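Local coordinates for protein phytase (Citrobacter braakii, PDB 3ZHC) that belongs to branch 2 of the histidine phosphatase superfamily, whose fold sets a mixed beta sheet among helices and carries a further, largely helical part, at residues L160-A165 and P282-S287; E168-N173 and F275-R280; S183-L188 and G230-S235; L335-S340 and L398-C403. The protein carries 2 engineered substitutions. All coordinates share one frame; numbering follows the deposited sequence. Where two conformers were deposited one is given.

Contact 1. Residues L160-A165 and P282-S287; sequences LQVCNA and PEVARS. Engineered in segment 160-165: Cys163 (natural residue Lys). Unlike the reference sequence in segment 160-165: Gln161 (reference Lys).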
loop_
_atom_site.group_PDB
_atom_site.type_symbol
_atom_site.label_atom_id
_atom_site.label_comp_id
_atom_site.label_asym_id
_atom_site.label_seq_id
_atom_site.Cartn_x
_atom_site.Cartn_y
_atom_site.Cartn_z
ATOM N N LEU B 160 7.561 23.944 18.140
ATOM C CA LEU B 160 6.910 22.914 19.000
ATOM C C LEU B 160 5.667 22.323 18.325
ATOM O O LEU B 160 5.486 21.118 18.326
ATOM C CB LEU B 160 6.571 23.449 20.415
ATOM C CG LEU B 160 7.712 23.384 21.439
ATOM C CD1 LEU B 160 7.402 24.227 22.691
ATOM C CD2 LEU B 160 8.032 21.911 21.827
ATOM N N GLN B 161 4.832 23.187 17.753
ATOM C CA GLN B 161 3.619 22.748 17.021
ATOM C C GLN B 161 3.976 21.792 15.858
ATOM O O GLN B 161 3.374 20.725 15.711
ATOM C CB GLN B 161 2.846 23.972 16.521
ATOM C CG GLN B 161 1.574 23.701 15.700
ATOM C CD GLN B 161 0.766 24.978 15.469
ATOM O OE1 GLN B 161 0.179 25.537 16.412
ATOM N NE2 GLN B 161 0.725 25.438 14.229
ATOM N N VAL B 162 4.965 22.188 15.062
ATOM C CA VAL B 162 5.426 21.393 13.902
ATOM C C VAL B 162 6.061 20.043 14.316
ATOM O O VAL B 162 5.684 19.006 13.762
ATOM C CB VAL B 162 6.379 22.233 12.998
ATOM C CG1 VAL B 162 7.064 21.397 11.973
ATOM C CG2 VAL B 162 5.577 23.375 12.321
ATOM N N CYS B 163 7.006 20.062 15.283
ATOM C CA CYS B 163 7.655 18.792 15.775
ATOM C C CYS B 163 6.640 17.850 16.343
ATOM O O CYS B 163 6.613 16.687 15.974
ATOM C CB CYS B 163 8.802 19.029 16.821
ATOM S SG CYS B 163 10.535 18.665 16.223
ATOM N N ASN B 164 5.799 18.366 17.245
ATOM C CA ASN B 164 4.742 17.559 17.856
ATOM C C ASN B 164 3.745 16.997 16.832
ATOM O O ASN B 164 3.317 15.869 16.968
ATOM C CB ASN B 164 4.016 18.348 18.939
ATOM C CG ASN B 164 4.863 18.550 20.192
ATOM O OD1 ASN B 164 5.408 17.601 20.741
ATOM N ND2 ASN B 164 4.957 19.776 20.649
ATOM N N ALA B 165 3.398 17.797 15.815
ATOM C CA ALA B 165 2.493 17.363 14.739
ATOM C C ALA B 165 3.097 16.192 13.942
ATOM O O ALA B 165 2.410 15.204 13.649
ATOM C CB ALA B 165 2.157 18.524 13.816
ATOM N N PRO B 282 0.842 18.263 7.305
ATOM C CA PRO B 282 0.193 19.564 6.965
ATOM C C PRO B 282 0.833 20.799 7.564
ATOM O O PRO B 282 0.960 21.790 6.881
ATOM C CB PRO B 282 -1.231 19.383 7.506
ATOM C CG PRO B 282 -1.495 17.951 7.314
ATOM C CD PRO B 282 -0.188 17.246 7.636
ATOM N N GLU B 283 1.242 20.724 8.835
ATOM C CA GLU B 283 1.857 21.871 9.529
ATOM C C GLU B 283 3.154 22.347 8.846
ATOM O O GLU B 283 3.494 23.522 8.949
ATOM C CB GLU B 283 2.103 21.582 11.016
ATOM C CG GLU B 283 0.827 21.599 11.888
ATOM C CD GLU B 283 -0.035 20.339 11.796
ATOM O OE1 GLU B 283 0.307 19.376 11.069
ATOM O OE2 GLU B 283 -1.068 20.324 12.473
ATOM N N VAL B 284 3.858 21.418 8.157
ATOM C CA VAL B 284 5.029 21.745 7.327
ATOM C C VAL B 284 4.607 22.038 5.865
ATOM O O VAL B 284 4.974 23.082 5.324
ATOM C CB VAL B 284 6.090 20.621 7.376
ATOM C CG1 VAL B 284 7.188 20.815 6.290
ATOM C CG2 VAL B 284 6.716 20.565 8.758
ATOM N N ALA B 285 3.841 21.115 5.259
ATOM C CA ALA B 285 3.420 21.209 3.814
ATOM C C ALA B 285 2.697 22.490 3.439
ATOM O O ALA B 285 2.937 23.032 2.371
ATOM C CB ALA B 285 2.560 20.008 3.410
ATOM N N ARG B 286 1.809 22.960 4.324
ATOM C CA ARG B 286 1.018 24.190 4.090
ATOM C C ARG B 286 1.897 25.393 3.871
ATOM O O ARG B 286 1.721 26.117 2.905
ATOM C CB ARG B 286 0.059 24.475 5.259
ATOM C CG ARG B 286 -1.168 23.611 5.311
ATOM C CD ARG B 286 -2.092 24.013 6.512
ATOM N NE ARG B 286 -2.613 25.389 6.361
ATOM C CZ ARG B 286 -2.499 26.416 7.236
ATOM N NH1 ARG B 286 -1.887 26.298 8.422
ATOM N NH2 ARG B 286 -3.039 27.598 6.907
ATOM N N SER B 287 2.840 25.603 4.776
ATOM C CA SER B 287 3.794 26.725 4.665
ATOM C C SER B 287 4.684 26.607 3.421
ATOM O O SER B 287 4.806 27.554 2.655
ATOM C CB SER B 287 4.670 26.787 5.908
ATOM O OG SER B 287 3.866 26.932 7.087
#
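Helix 159-169 and the first turns of helix 282-301 pack against each other in the helical part of this histidine phosphatase fold, Val162 and Ala165 on one side meeting Glu283 and Val284 on the other. The short axes approach to 9.3 Å with their N-to-C directions 123° apart, and the nearest CA atoms are those of Val162 and Glu283. Val162 divides its two methyls between two partners. With CG1 set trans to the backbone N (chi1 169°), that methyl comes to 3.3 Å from Val284 CG2, closer than carbons normally approach, the two side chains crossing at about a right angle. Its other methyl, CG2, lies 4.0 Å from Glu283 O and also borders Glu283 CB, as these side chains slide past each other in opposite senses. Val226 of strand 225-227 packs on both valines, which are buried. The CB of Ala165 points toward the neighbouring helix and meets the Glu283 carboxylate, with OE1 3.4 Å and CD 3.5 Å from Ala165 CB. A bend at chi2 of 78° folds the glutamate back along the contact so that its CG, 3.9 Å from Ala165 CB, shares in this touch. The next residue after Val162, the engineered Cys163, points away from the contact and is joined by a disulfide to Cys221. Since no hydrogen bond or salt bridge spans the two segments, their fit rests on the shape of methyl groups and of a folded acid chain rather than on directional polar bonds.

Contact 2. Residues E168-N173 and F275-R280; sequences ERAGGN and FDLLQR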
loop_
_atom_site.group_PDB
_atom_site.type_symbol
_atom_site.label_atom_id
_atom_site.label_comp_id
_atom_site.label_asym_id
_atom_site.label_seq_id
_atom_site.Cartn_x
_atom_site.Cartn_y
_atom_site.Cartn_z
ATOM N N GLU B 168 3.192 13.063 16.339
ATOM C CA GLU B 168 1.877 12.362 16.446
ATOM C C GLU B 168 1.503 11.620 15.168
ATOM O O GLU B 168 0.758 10.626 15.225
ATOM C CB GLU B 168 0.743 13.324 16.891
ATOM C CG GLU B 168 0.921 13.890 18.355
ATOM C CD GLU B 168 1.096 12.783 19.422
ATOM O OE1 GLU B 168 0.320 11.804 19.398
ATOM O OE2 GLU B 168 2.019 12.902 20.279
ATOM N N ARG B 169 2.005 12.082 14.017
ATOM C CA ARG B 169 1.842 11.309 12.757
ATOM C C ARG B 169 2.683 10.032 12.785
ATOM O O ARG B 169 2.343 9.062 12.114
ATOM C CB ARG B 169 2.183 12.126 11.534
ATOM C CG ARG B 169 1.122 13.150 11.176
ATOM C CD ARG B 169 1.299 13.587 9.798
ATOM N NE ARG B 169 0.883 12.530 8.857
ATOM C CZ ARG B 169 1.357 12.353 7.614
ATOM N NH1 ARG B 169 2.311 13.151 7.096
ATOM N NH2 ARG B 169 0.881 11.359 6.885
ATOM N N ALA B 170 3.777 10.051 13.563
ATOM C CA ALA B 170 4.623 8.878 13.790
ATOM C C ALA B 170 4.131 7.981 14.974
ATOM O O ALA B 170 4.841 7.045 15.372
ATOM C CB ALA B 170 6.070 9.313 14.020
ATOM N N GLY B 171 2.936 8.272 15.525
ATOM C CA GLY B 171 2.337 7.472 16.634
ATOM C C GLY B 171 2.598 7.968 18.054
ATOM O O GLY B 171 2.159 7.342 18.991
ATOM N N GLY B 172 3.301 9.094 18.210
ATOM C CA GLY B 172 3.665 9.629 19.546
ATOM C C GLY B 172 5.144 9.470 19.878
ATOM O O GLY B 172 5.667 10.185 20.759
ATOM N N ASN B 173 5.817 8.525 19.184
ATOM C CA ASN B 173 7.274 8.326 19.322
ATOM C C ASN B 173 7.843 7.644 18.077
ATOM O O ASN B 173 7.219 6.769 17.480
ATOM C CB ASN B 173 7.691 7.617 20.642
ATOM C CG ASN B 173 6.867 6.413 20.962
ATOM O OD1 ASN B 173 5.652 6.427 20.838
ATOM N ND2 ASN B 173 7.531 5.349 21.403
ATOM N N PHE B 275 9.797 11.221 3.865
ATOM C CA PHE B 275 9.199 12.364 3.136
ATOM C C PHE B 275 7.749 12.645 3.609
ATOM O O PHE B 275 7.312 13.786 3.642
ATOM C CB PHE B 275 9.254 12.143 1.599
ATOM C CG PHE B 275 10.507 12.672 0.963
ATOM C CD1 PHE B 275 11.739 12.156 1.307
ATOM C CD2 PHE B 275 10.452 13.701 0.038
ATOM C CE1 PHE B 275 12.933 12.666 0.713
ATOM C CE2 PHE B 275 11.591 14.198 -0.543
ATOM C CZ PHE B 275 12.854 13.674 -0.200
ATOM N N ASP B 276 7.028 11.580 3.973
ATOM C CA ASP B 276 5.692 11.705 4.515
ATOM C C ASP B 276 5.729 12.545 5.821
ATOM O O ASP B 276 4.997 13.531 5.963
ATOM C CB ASP B 276 5.091 10.333 4.760
ATOM C CG ASP B 276 3.601 10.384 5.077
ATOM O OD1 ASP B 276 2.940 11.431 4.858
ATOM O OD2 ASP B 276 3.090 9.351 5.548
ATOM N N LEU B 277 6.598 12.136 6.752
ATOM C CA LEU B 277 6.776 12.846 8.016
ATOM C C LEU B 277 7.308 14.277 7.833
ATOM O O LEU B 277 6.718 15.231 8.338
ATOM C CB LEU B 277 7.731 12.076 8.952
ATOM C CG LEU B 277 7.252 10.752 9.517
ATOM C CD1 LEU B 277 8.316 10.184 10.430
ATOM C CD2 LEU B 277 5.895 10.900 10.280
ATOM N N LEU B 278 8.411 14.422 7.114
ATOM C CA LEU B 278 9.096 15.743 7.021
ATOM C C LEU B 278 8.531 16.727 6.000
ATOM O O LEU B 278 8.733 17.936 6.161
ATOM C CB LEU B 278 10.618 15.550 6.773
ATOM C CG LEU B 278 11.410 14.800 7.861
ATOM C CD1 LEU B 278 12.906 14.744 7.465
ATOM C CD2 LEU B 278 11.243 15.408 9.279
ATOM N N GLN B 279 7.830 16.232 4.966
ATOM C CA GLN B 279 7.314 17.110 3.877
ATOM C C GLN B 279 5.804 17.090 3.635
ATOM O O GLN B 279 5.270 18.074 3.099
ATOM C CB GLN B 279 8.034 16.770 2.569
ATOM C CG GLN B 279 9.598 16.870 2.645
ATOM C CD GLN B 279 10.126 18.304 2.815
ATOM O OE1 GLN B 279 9.370 19.292 2.727
ATOM N NE2 GLN B 279 11.437 18.424 3.055
ATOM N N ARG B 280 5.108 15.997 4.007
ATOM C CA ARG B 280 3.634 15.925 3.807
ATOM C C ARG B 280 2.796 16.295 5.068
ATOM O O ARG B 280 1.608 16.605 4.942
ATOM C CB ARG B 280 3.205 14.557 3.292
ATOM C CG ARG B 280 3.957 14.059 2.035
ATOM C CD ARG B 280 3.106 13.076 1.164
ATOM N NE ARG B 280 2.205 12.288 2.000
ATOM C CZ ARG B 280 0.866 12.380 2.060
ATOM N NH1 ARG B 280 0.150 13.229 1.289
ATOM N NH2 ARG B 280 0.223 11.584 2.909
#
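The edge of the Arg169 guanidinium is turned to Asp276, whose OD1 lies close to the guanidinium plane and takes both terminal nitrogens. NH1 and NH2 of Arg169 each stand 2.9 Å from Asp276 OD1, an end-on grip of two nitrogens on one oxygen, and both N-H...O angles are bent to about 140°. Guanidinium and carboxylate planes are 74° apart, so the arrangement is not the coplanar two-oxygen pairing: NH2 comes to OD1 on the syn side but out of plane, NH1 from well above the carboxylate, both over the same face. The arginine reaches this position through a bend at chi3 (73°), its chain crossing the aspartate at about a right angle. Arg280, four residues further along the chain from Asp276, adds a weak bond from NE to that oxygen (Arg280 NE to Asp276 OD1, 3.1 Å), completing a salt-bridge network in which two arginines gather round one carboxylate; Arg280 NH1 is held by Ser332. These residues join the end of helix 159-169 to the last turns of helix 260-280. The first helix closes in a Schellman motif, with Gly171 at positive phi as its C-prime residue, while the second widens into a pi-type turn over 276-280. Beside the charges lies an apolar patch: Leu277 CD2 is 4.1 Å from Ala170 CB and equally far from Arg169 CB, so the one methyl touches both the alanine and the root of the arginine chain. Tyr177 of helix 174-180 packs on both Ala170 and Leu277.

Contact 3. Residues S183-L188 and G230-S235; sequences SSFRTL and GAWSLS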
loop_
_atom_site.group_PDB
_atom_site.type_symbol
_atom_site.label_atom_id
_atom_site.label_comp_id
_atom_site.label_asym_id
_atom_site.label_seq_id
_atom_site.Cartn_x
_atom_site.Cartn_y
_atom_site.Cartn_z
ATOM N N SER B 183 10.760 -4.724 9.199
ATOM C CA SER B 183 11.140 -5.609 8.073
ATOM C C SER B 183 11.789 -4.856 6.912
ATOM O O SER B 183 12.645 -5.417 6.229
ATOM C CB SER B 183 9.935 -6.400 7.576
ATOM O OG SER B 183 8.945 -5.527 7.080
ATOM N N SER B 184 11.379 -3.595 6.693
ATOM C CA SER B 184 12.011 -2.735 5.666
ATOM C C SER B 184 13.470 -2.460 6.022
ATOM O O SER B 184 14.347 -2.528 5.152
ATOM C CB SER B 184 11.256 -1.407 5.485
ATOM O OG SER B 184 10.073 -1.606 4.754
ATOM N N PHE B 185 13.717 -2.149 7.298
ATOM C CA PHE B 185 15.080 -1.952 7.794
ATOM C C PHE B 185 15.915 -3.236 7.678
ATOM O O PHE B 185 17.099 -3.156 7.385
ATOM C CB PHE B 185 15.100 -1.434 9.242
ATOM C CG PHE B 185 14.823 0.033 9.366
ATOM C CD1 PHE B 185 15.804 0.976 9.008
ATOM C CD2 PHE B 185 13.588 0.498 9.849
ATOM C CE1 PHE B 185 15.554 2.352 9.131
ATOM C CE2 PHE B 185 13.333 1.874 9.970
ATOM C CZ PHE B 185 14.321 2.800 9.610
ATOM N N ARG B 186 15.293 -4.405 7.905
ATOM C CA ARG B 186 15.982 -5.698 7.705
ATOM C C ARG B 186 16.422 -5.863 6.249
ATOM O O ARG B 186 17.527 -6.361 5.987
ATOM C CB ARG B 186 15.099 -6.916 8.101
ATOM C CG ARG B 186 14.628 -6.995 9.575
ATOM C CD ARG B 186 15.790 -6.991 10.584
ATOM N NE ARG B 186 16.234 -5.636 10.867
ATOM C CZ ARG B 186 15.638 -4.787 11.733
ATOM N NH1 ARG B 186 14.554 -5.139 12.437
ATOM N NH2 ARG B 186 16.142 -3.562 11.894
ATOM N N THR B 187 15.564 -5.447 5.310
ATOM C CA THR B 187 15.883 -5.542 3.869
ATOM C C THR B 187 17.047 -4.608 3.516
ATOM O O THR B 187 17.990 -5.025 2.827
ATOM C CB THR B 187 14.648 -5.259 2.974
ATOM O OG1 THR B 187 13.590 -6.153 3.333
ATOM C CG2 THR B 187 14.978 -5.460 1.480
ATOM N N LEU B 188 16.987 -3.361 3.990
ATOM C CA LEU B 188 18.092 -2.401 3.764
ATOM C C LEU B 188 19.419 -2.955 4.334
ATOM O O LEU B 188 20.443 -2.919 3.663
ATOM C CB LEU B 188 17.779 -1.014 4.353
ATOM C CG LEU B 188 18.886 0.057 4.250
ATOM C CD1 LEU B 188 19.312 0.244 2.782
ATOM C CD2 LEU B 188 18.427 1.351 4.841
ATOM N N GLY B 230 19.371 10.161 11.970
ATOM C CA GLY B 230 19.550 8.807 12.528
ATOM C C GLY B 230 19.343 7.801 11.416
ATOM O O GLY B 230 19.481 8.138 10.234
ATOM N N ALA B 231 19.009 6.575 11.778
ATOM C CA ALA B 231 18.757 5.521 10.781
ATOM C C ALA B 231 17.664 5.926 9.777
ATOM O O ALA B 231 17.724 5.527 8.627
ATOM C CB ALA B 231 18.404 4.227 11.446
ATOM N N TRP B 232 16.683 6.720 10.223
ATOM C CA TRP B 232 15.612 7.229 9.322
ATOM C C TRP B 232 16.126 8.129 8.160
ATOM O O TRP B 232 15.864 7.818 6.991
ATOM C CB TRP B 232 14.478 7.916 10.132
ATOM C CG TRP B 232 13.498 6.925 10.584
ATOM C CD1 TRP B 232 13.357 6.412 11.829
ATOM C CD2 TRP B 232 12.523 6.295 9.771
ATOM N NE1 TRP B 232 12.331 5.491 11.847
ATOM C CE2 TRP B 232 11.803 5.403 10.591
ATOM C CE3 TRP B 232 12.180 6.396 8.421
ATOM C CZ2 TRP B 232 10.749 4.615 10.101
ATOM C CZ3 TRP B 232 11.128 5.609 7.935
ATOM C CH2 TRP B 232 10.433 4.735 8.775
ATOM N N SER B 233 16.839 9.209 8.469
ATOM C CA SER B 233 17.413 10.087 7.399
ATOM C C SER B 233 18.395 9.331 6.499
ATOM O O SER B 233 18.328 9.453 5.277
ATOM C CB SER B 233 18.096 11.323 7.989
ATOM O OG SER B 233 18.821 12.044 6.987
ATOM N N LEU B 234 19.296 8.557 7.110
ATOM C CA LEU B 234 20.282 7.770 6.360
ATOM C C LEU B 234 19.587 6.831 5.370
ATOM O O LEU B 234 19.892 6.845 4.178
ATOM C CB LEU B 234 21.200 6.962 7.311
ATOM C CG LEU B 234 22.320 6.088 6.674
ATOM C CD1 LEU B 234 23.257 6.938 5.848
ATOM C CD2 LEU B 234 23.096 5.269 7.750
ATOM N N SER B 235 18.649 6.028 5.879
ATOM C CA SER B 235 17.887 5.063 5.049
ATOM C C SER B 235 17.146 5.722 3.894
ATOM O O SER B 235 17.085 5.161 2.811
ATOM C CB SER B 235 16.921 4.298 5.910
ATOM O OG SER B 235 17.654 3.533 6.870
#
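Ala231 O, which faces the edge of the Phe185 ring, is gripped twice from its own helix: Ser235 N reaches it at 2.9 Å and Ser235 OG at 2.7 Å, from opposite faces of the carbonyl plane. A chi1 of -63° holds the serine oxygen beside its backbone N and thus back over the preceding turn. Ser235 OG, its proton given to Ala231 O, also lies against carbon: Phe185 CE1 at 3.3 Å and Leu188 CD2 at 3.1 Å, the latter a tight fit. Further along the same ring edge, Phe185 enters a T-shaped stack with Trp232. The Phe185 and Trp232 six-membered ring centroids are 5.1 Å apart with planes at 88°, and Phe185 CZ stands 3.7 Å above the indole, over its centre. Helices 182-192 and 231-247 are joined here across a wide gap, their short axes 12.1 Å apart and crossing at 55°, so that the aromatic side chain has to span the distance. Trp232 NE1 is bonded to Thr178, which helps fix the indole whose face is met, and Leu270 of helix 260-280 packs on Phe185. Beyond the buried part, Ser183 OG binds Lys117 of the second subunit. With no hydrogen bond between the two segments, the helices meet through an aromatic pair and through carbons laid against a serine oxygen, whose proton stays within its own helix.

Contact 4. Residues L335-S340 and L398-C403; sequences LDLNWS and LKLIAC. Unlike the reference sequence in segment 335-340: Asn338 (reference Lys).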
loop_
_atom_site.group_PDB
_atom_site.type_symbol
_atom_site.label_atom_id
_atom_site.label_comp_id
_atom_site.label_asym_id
_atom_site.label_seq_id
_atom_site.Cartn_x
_atom_site.Cartn_y
_atom_site.Cartn_z
ATOM N N LEU B 335 -2.535 19.576 -0.326
ATOM C CA LEU B 335 -3.776 19.257 -1.073
ATOM C C LEU B 335 -4.434 17.924 -0.647
ATOM O O LEU B 335 -5.504 17.592 -1.123
ATOM C CB LEU B 335 -3.493 19.237 -2.589
ATOM C CG LEU B 335 -3.115 20.557 -3.254
ATOM C CD1 LEU B 335 -2.679 20.308 -4.666
ATOM C CD2 LEU B 335 -4.279 21.537 -3.239
ATOM N N ASP B 336 -3.781 17.190 0.249
ATOM C CA ASP B 336 -4.234 15.890 0.741
ATOM C C ASP B 336 -4.360 14.839 -0.416
ATOM O O ASP B 336 -5.340 14.057 -0.490
ATOM C CB ASP B 336 -5.546 16.030 1.578
ATOM C CG ASP B 336 -5.725 14.878 2.620
ATOM O OD1 ASP B 336 -4.844 13.993 2.734
ATOM O OD2 ASP B 336 -6.755 14.863 3.329
ATOM N N LEU B 337 -3.353 14.841 -1.295
ATOM C CA LEU B 337 -3.251 13.911 -2.409
ATOM C C LEU B 337 -2.460 12.721 -1.958
ATOM O O LEU B 337 -1.309 12.872 -1.504
ATOM C CB LEU B 337 -2.545 14.563 -3.616
ATOM C CG LEU B 337 -3.352 15.401 -4.621
ATOM C CD1 LEU B 337 -4.676 15.915 -4.077
ATOM C CD2 LEU B 337 -2.486 16.546 -5.147
ATOM N N ASN B 338 -3.069 11.533 -2.074
ATOM C CA ASN B 338 -2.435 10.276 -1.724
ATOM C C ASN B 338 -2.351 9.421 -2.969
ATOM O O ASN B 338 -3.305 9.380 -3.761
ATOM C CB ASN B 338 -3.220 9.564 -0.637
ATOM C CG ASN B 338 -3.339 10.393 0.628
ATOM O OD1 ASN B 338 -2.348 10.582 1.370
ATOM N ND2 ASN B 338 -4.563 10.900 0.901
ATOM N N TRP B 339 -1.213 8.750 -3.154
ATOM C CA TRP B 339 -1.020 7.885 -4.310
ATOM C C TRP B 339 0.088 6.843 -4.156
ATOM O O TRP B 339 0.922 6.900 -3.227
ATOM C CB TRP B 339 -0.729 8.746 -5.577
ATOM C CG TRP B 339 0.627 9.450 -5.599
ATOM C CD1 TRP B 339 1.858 8.870 -5.795
ATOM C CD2 TRP B 339 0.874 10.849 -5.438
ATOM N NE1 TRP B 339 2.838 9.814 -5.758
ATOM C CE2 TRP B 339 2.272 11.039 -5.542
ATOM C CE3 TRP B 339 0.052 11.966 -5.215
ATOM C CZ2 TRP B 339 2.867 12.289 -5.430
ATOM C CZ3 TRP B 339 0.648 13.220 -5.102
ATOM C CH2 TRP B 339 2.043 13.370 -5.211
ATOM N N SER B 340 0.065 5.902 -5.084
ATOM C CA SER B 340 1.127 4.916 -5.296
ATOM C C SER B 340 1.264 4.832 -6.813
ATOM O O SER B 340 0.245 4.889 -7.523
ATOM C CB SER B 340 0.764 3.563 -4.708
ATOM O OG SER B 340 1.837 2.638 -4.816
ATOM N N LEU B 398 -5.352 11.539 -9.896
ATOM C CA LEU B 398 -5.396 11.993 -8.502
ATOM C C LEU B 398 -6.784 12.573 -8.188
ATOM O O LEU B 398 -7.448 13.160 -9.079
ATOM C CB LEU B 398 -4.290 13.008 -8.214
ATOM C CG LEU B 398 -2.862 12.530 -8.539
ATOM C CD1 LEU B 398 -1.896 13.598 -8.195
ATOM C CD2 LEU B 398 -2.494 11.225 -7.805
ATOM N N LYS B 399 -7.201 12.406 -6.921
ATOM C CA LYS B 399 -8.517 12.834 -6.452
ATOM C C LYS B 399 -8.402 13.934 -5.378
ATOM O O LYS B 399 -7.837 13.700 -4.288
ATOM C CB LYS B 399 -9.290 11.635 -5.889
ATOM C CG LYS B 399 -9.336 10.381 -6.810
ATOM C CD LYS B 399 -9.939 10.660 -8.181
ATOM C CE LYS B 399 -9.923 9.391 -9.060
ATOM N NZ LYS B 399 -10.486 9.625 -10.432
ATOM N N LEU B 400 -8.933 15.128 -5.693
ATOM C CA LEU B 400 -9.005 16.247 -4.758
ATOM C C LEU B 400 -10.386 16.123 -4.123
ATOM O O LEU B 400 -11.343 16.761 -4.568
ATOM C CB LEU B 400 -8.820 17.608 -5.454
ATOM C CG LEU B 400 -7.418 18.143 -5.631
ATOM C CD1 LEU B 400 -7.440 19.380 -6.511
ATOM C CD2 LEU B 400 -6.810 18.459 -4.273
ATOM N N ILE B 401 -10.467 15.297 -3.078
ATOM C CA ILE B 401 -11.740 14.967 -2.390
ATOM C C ILE B 401 -12.401 16.176 -1.670
ATOM O O ILE B 401 -13.635 16.296 -1.661
ATOM C CB ILE B 401 -11.536 13.810 -1.373
ATOM C CG1 ILE B 401 -11.089 12.523 -2.083
ATOM C CG2 ILE B 401 -12.816 13.529 -0.593
ATOM C CD1 ILE B 401 -10.665 11.448 -1.129
ATOM N N ALA B 402 -11.575 17.052 -1.086
ATOM C CA ALA B 402 -12.056 18.242 -0.334
ATOM C C ALA B 402 -12.872 19.272 -1.155
ATOM O O ALA B 402 -13.565 20.111 -0.556
ATOM C CB ALA B 402 -10.873 18.948 0.341
ATOM N N CYS B 403 -12.783 19.219 -2.502
ATOM C CA CYS B 403 -13.548 20.131 -3.388
ATOM C C CYS B 403 -15.046 20.031 -3.162
ATOM O O CYS B 403 -15.577 18.935 -2.980
ATOM C CB CYS B 403 -13.254 19.851 -4.873
ATOM S SG CYS B 403 -11.690 20.461 -5.454
HETATM O O HOH W 1 -8.708 16.896 -0.860
HETATM O O HOH W 2 -7.908 14.361 -1.326
HETATM O O HOH W 3 -5.822 11.534 -3.607
#
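Leu400 leaves its backbone at CB and turns toward residues 335-340 only at its branch: CG comes to 3.9 Å from Leu337 CD1, and the methyl CD2 does most of the touching. That CD2 presses on Leu337 CD1 at 3.3 Å, tighter than usual for two carbons, and lies 3.8 Å from Leu335 CB, with Leu335 O also beside it. Both leucine pairs meet at a slant. Phe417 and Leu420 of helix 414-424 pack on Leu400 as well. The contact joins two loops, one leaving helix 325-335 and one leaving strand 394-398, and the second bends in a type I turn from Leu400 to Cys403, which is disulfide-bonded to Cys412. Trp339 holds CG between its backbone N and carbonyl carbon (chi1 70°), and its CE3 lies 3.7 Å from Leu398 CD2; the indole NE1 is bonded to Asn347 O. Water molecules link the backbones where no direct hydrogen bond does: one donates to Asp336 O at 2.7 Å and accepts from Ile401 N, another accepts from Ala402 N at 2.9 Å and donates to Leu335 O. Lys399 N is hydrogen-bonded to Gln61 OE1 of the second subunit.

How the contacts relate
Contacts 1 and 2 share helix 159-169 and touch each other where Val284 meets Leu278, yet differ in chemistry: contact 1 spans its segments without polar bonds, whereas contact 2 is tied by a salt-bridge network. Both are partly buried. Contacts 3 and 4 are buried, and both border the second subunit although their centres lie about 28 Å apart; contact 3 relies on aromatic rings between helices, contact 4 on leucines and bridging waters between loops. Along the chain, contact 3 is nested inside the loop of contact 2, itself nested inside that of contact 1, while contact 4 follows separately. Arg280 of contact 2 reaches Asn338 of contact 4 through a weak hydrogen bond.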